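Local coordinates for protein serine proteinase inhibitor A (Sagittaria sagittifolia, PDB 3E8L) that probably inhibits serine proteases through two reactive sites, holding trypsin and chymotrypsin at the same time and blocking kallikrein weakly, at residues 12-17 with 180-185. The protein carries 2 engineered substitutions. Sequence-based numbering, arbitrary orientation.
Engineered in segment 180-185: Gln180 (natural residue Arg).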
ATOM      1  N   VAL A  12     -15.660 -15.005  -2.014  1.00 26.28           N
ATOM      2  CA  VAL A  12     -16.118 -15.482  -3.305  1.00 25.48           C
ATOM      3  C   VAL A  12     -16.581 -14.312  -4.173  1.00 25.04           C
ATOM      4  O   VAL A  12     -16.957 -13.249  -3.667  1.00 24.97           O
ATOM      5  CB  VAL A  12     -17.159 -16.621  -3.207  1.00 25.06           C
ATOM      6  CG1 VAL A  12     -16.504 -17.877  -2.664  1.00 24.73           C
ATOM      7  CG2 VAL A  12     -18.352 -16.212  -2.357  1.00 25.74           C
ATOM      8  N   ASP A  13     -16.508 -14.504  -5.485  1.00 24.49           N
ATOM      9  CA  ASP A  13     -17.026 -13.512  -6.420  1.00 23.65           C
ATOM     10  C   ASP A  13     -18.527 -13.758  -6.608  1.00 23.10           C
ATOM     11  O   ASP A  13     -19.082 -14.705  -6.019  1.00 22.24           O
ATOM     12  CB  ASP A  13     -16.238 -13.541  -7.747  1.00 23.30           C
ATOM     13  CG  ASP A  13     -16.325 -14.884  -8.473  1.00 23.15           C
ATOM     14  OD1 ASP A  13     -17.386 -15.545  -8.398  1.00 23.93           O
ATOM     15  OD2 ASP A  13     -15.332 -15.270  -9.144  1.00 21.00           O
ATOM     16  N   SER A  14     -19.170 -12.923  -7.431  1.00 22.60           N
ATOM     17  CA  SER A  14     -20.599 -13.063  -7.745  1.00 22.37           C
ATOM     18  C   SER A  14     -20.991 -14.448  -8.309  1.00 22.51           C
ATOM     19  O   SER A  14     -22.149 -14.828  -8.233  1.00 22.40           O
ATOM     20  CB  SER A  14     -21.070 -11.946  -8.675  1.00 21.89           C
ATOM     21  OG  SER A  14     -20.418 -12.040  -9.930  1.00 21.38           O
ATOM     22  N   ASP A  15     -20.031 -15.196  -8.848  1.00 22.65           N
ATOM     23  CA  ASP A  15     -20.306 -16.544  -9.348  1.00 23.41           C
ATOM     24  C   ASP A  15     -20.108 -17.655  -8.316  1.00 23.48           C
ATOM     25  O   ASP A  15     -20.444 -18.810  -8.570  1.00 23.78           O
ATOM     26  CB  ASP A  15     -19.435 -16.848 -10.572  1.00 23.71           C
ATOM     27  CG  ASP A  15     -19.687 -15.896 -11.722  1.00 23.78           C
ATOM     28  OD1 ASP A  15     -20.855 -15.527 -11.962  1.00 22.69           O
ATOM     29  OD2 ASP A  15     -18.704 -15.511 -12.385  1.00 24.94           O
ATOM     30  N   GLY A  16     -19.557 -17.317  -7.158  1.00 23.70           N
ATOM     31  CA  GLY A  16     -19.280 -18.315  -6.129  1.00 23.52           C
ATOM     32  C   GLY A  16     -17.865 -18.864  -6.185  1.00 23.62           C
ATOM     33  O   GLY A  16     -17.530 -19.795  -5.445  1.00 23.46           O
ATOM     34  N   ASP A  17     -17.036 -18.299  -7.066  1.00 23.44           N
ATOM     35  CA  ASP A  17     -15.652 -18.730  -7.202  1.00 23.77           C
ATOM     36  C   ASP A  17     -14.737 -17.858  -6.336  1.00 24.12           C
ATOM     37  O   ASP A  17     -14.935 -16.647  -6.218  1.00 24.52           O
ATOM     38  CB  ASP A  17     -15.195 -18.665  -8.654  1.00 23.34           C
ATOM     39  CG  ASP A  17     -15.964 -19.614  -9.572  1.00 24.71           C
ATOM     40  OD1 ASP A  17     -16.305 -20.760  -9.163  1.00 25.20           O
ATOM     41  OD2 ASP A  17     -16.207 -19.212 -10.736  1.00 23.94           O
ATOM     42  N   GLN A 180     -20.248  -6.814  -3.939  1.00 26.39           N
ATOM     43  CA  GLN A 180     -19.889  -8.093  -4.515  1.00 26.44           C
ATOM     44  C   GLN A 180     -18.680  -7.883  -5.415  1.00 26.26           C
ATOM     45  O   GLN A 180     -18.475  -6.806  -5.960  1.00 25.60           O
ATOM     46  CB  GLN A 180     -21.037  -8.682  -5.337  1.00 26.38           C
ATOM     47  CG  GLN A 180     -22.137  -9.335  -4.523  1.00 27.73           C
ATOM     48  CD  GLN A 180     -23.053 -10.201  -5.366  1.00 28.53           C
ATOM     49  OE1 GLN A 180     -23.067 -11.422  -5.233  1.00 27.90           O
ATOM     50  NE2 GLN A 180     -23.833  -9.568  -6.228  1.00 27.56           N
ATOM     51  N   PHE A 181     -17.882  -8.927  -5.561  1.00 26.22           N
ATOM     52  CA  PHE A 181     -16.794  -8.951  -6.524  1.00 26.36           C
ATOM     53  C   PHE A 181     -17.279  -9.703  -7.749  1.00 27.33           C
ATOM     54  O   PHE A 181     -17.895 -10.752  -7.628  1.00 27.41           O
ATOM     55  CB  PHE A 181     -15.551  -9.590  -5.926  1.00 25.53           C
ATOM     56  CG  PHE A 181     -15.041  -8.883  -4.714  1.00 23.37           C
ATOM     57  CD1 PHE A 181     -15.536  -9.190  -3.455  1.00 20.35           C
ATOM     58  CD2 PHE A 181     -14.054  -7.917  -4.828  1.00 22.75           C
ATOM     59  CE1 PHE A 181     -15.063  -8.552  -2.334  1.00 20.80           C
ATOM     60  CE2 PHE A 181     -13.559  -7.269  -3.706  1.00 21.75           C
ATOM     61  CZ  PHE A 181     -14.071  -7.579  -2.455  1.00 21.29           C
ATOM     62  N   GLN A 182     -17.025  -9.128  -8.921  1.00 28.94           N
ATOM     63  CA  GLN A 182     -17.554  -9.615 -10.197  1.00 30.17           C
ATOM     64  C   GLN A 182     -16.364  -9.771 -11.124  1.00 30.53           C
ATOM     65  O   GLN A 182     -15.560  -8.842 -11.230  1.00 30.87           O
ATOM     66  CB  GLN A 182     -18.475  -8.554 -10.776  1.00 30.28           C
ATOM     67  CG  GLN A 182     -19.364  -8.999 -11.936  1.00 33.34           C
ATOM     68  CD  GLN A 182     -20.761  -9.352 -11.460  1.00 37.55           C
ATOM     69  OE1 GLN A 182     -21.319  -8.673 -10.579  1.00 39.08           O
ATOM     70  NE2 GLN A 182     -21.328 -10.437 -12.008  1.00 37.52           N
ATOM     71  N   LYS A 183     -16.221 -10.909 -11.795  1.00 30.98           N
ATOM     72  CA  LYS A 183     -15.038 -11.056 -12.639  1.00 32.01           C
ATOM     73  C   LYS A 183     -15.063 -10.117 -13.847  1.00 33.25           C
ATOM     74  O   LYS A 183     -16.134  -9.689 -14.279  1.00 32.98           O
ATOM     75  CB  LYS A 183     -14.684 -12.506 -13.017  1.00 31.49           C
ATOM     76  CG  LYS A 183     -15.713 -13.588 -12.796  1.00 30.58           C
ATOM     77  CD  LYS A 183     -15.031 -14.949 -13.039  1.00 29.80           C
ATOM     78  CE  LYS A 183     -15.946 -16.154 -12.853  1.00 27.14           C
ATOM     79  NZ  LYS A 183     -16.434 -16.329 -11.460  1.00 24.54           N
ATOM     80  N   PHE A 184     -13.890  -9.786 -14.366  1.00 34.94           N
ATOM     81  CA  PHE A 184     -13.786  -8.843 -15.462  1.00 36.62           C
ATOM     82  C   PHE A 184     -13.189  -9.474 -16.708  1.00 37.71           C
ATOM     83  O   PHE A 184     -12.314 -10.327 -16.623  1.00 38.30           O
ATOM     84  CB  PHE A 184     -12.951  -7.638 -15.038  1.00 36.87           C
ATOM     85  CG  PHE A 184     -12.779  -6.611 -16.112  1.00 37.45           C
ATOM     86  CD1 PHE A 184     -13.684  -5.583 -16.253  1.00 37.45           C
ATOM     87  CD2 PHE A 184     -11.706  -6.672 -16.979  1.00 38.16           C
ATOM     88  CE1 PHE A 184     -13.526  -4.640 -17.232  1.00 38.31           C
ATOM     89  CE2 PHE A 184     -11.546  -5.733 -17.962  1.00 38.82           C
ATOM     90  CZ  PHE A 184     -12.458  -4.715 -18.087  1.00 39.28           C
ATOM     91  N   ASP A 185     -13.876  -9.267 -17.811  1.00 20.00           N
ATOM     92  CA  ASP A 185     -13.346  -9.466 -19.153  1.00 20.00           C
ATOM     93  C   ASP A 185     -14.364 -10.217 -19.981  1.00 20.00           C
ATOM     94  O   ASP A 185     -15.560 -10.163 -19.698  1.00 41.06           O
ATOM     95  CB  ASP A 185     -12.014 -10.201 -19.135  1.00 20.00           C
ATOM     96  CG  ASP A 185     -12.160 -11.683 -19.405  1.00 20.00           C
ATOM     97  OD1 ASP A 185     -12.186 -12.091 -20.595  1.00 20.00           O
ATOM     98  OD2 ASP A 185     -12.238 -12.451 -18.424  1.00 20.00           O
TER
HETATM   99  O   HOH W   1     -18.684 -11.550  -4.214  0.80 35.00           O
HETATM  100  O   HOH W   2     -18.234 -12.832 -10.889  1.00 35.29           O
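Lys183 brings the end of its side chain to the loop 12-17 and meets three carboxylates there. Its NZ forms salt bridges with Asp13 OD2 at 2.8 Å and Asp17 OD2 at 3.0 Å, while a third, to Asp15 OD2, is less surely placed. Beyond CB the chain is extended until chi4 (-65°) turns NZ in among the acids. NZ reaches Asp13 OD2 from above the carboxylate plane but Asp17 OD2 on its anti side. One cation among three acids probably leaves a net negative charge, eased by backbone N-H groups: Asp13 OD1 takes the N of Asp15 (2.7 Å), an Asx turn, and the N of Asp17, from opposite faces of its plane. With CG lodged between its own N and carbonyl carbon (chi1 61°), Asp13 thus folds back over the type I turn from Asp13 to Gly16.

In this Kunitz-type beta-trefoil, the turn near the N-terminus sits against the last strand, 179-183, whose other backbone edge pairs with strand 30-34. The direct backbone bond, Ser14 N to Phe181 O, is doubtfully short at 2.5 Å; the N lies almost in line with the C=O, its N-H bent off (147°). Two waters extend it: one joins Val12 O to Phe181 N, the other joins Lys183 N (2.9 Å) to Ser14 OG.

Ser14 OG sits over the flat face of the Gln182 amide, 2.8 Å from NE2 but badly angled for a hydrogen bond. OE1 of the engineered Gln180 comes within 3.9 Å of Ser14 CA. Phe181 sends its ring away, to meet Phe69 nearly at right angles.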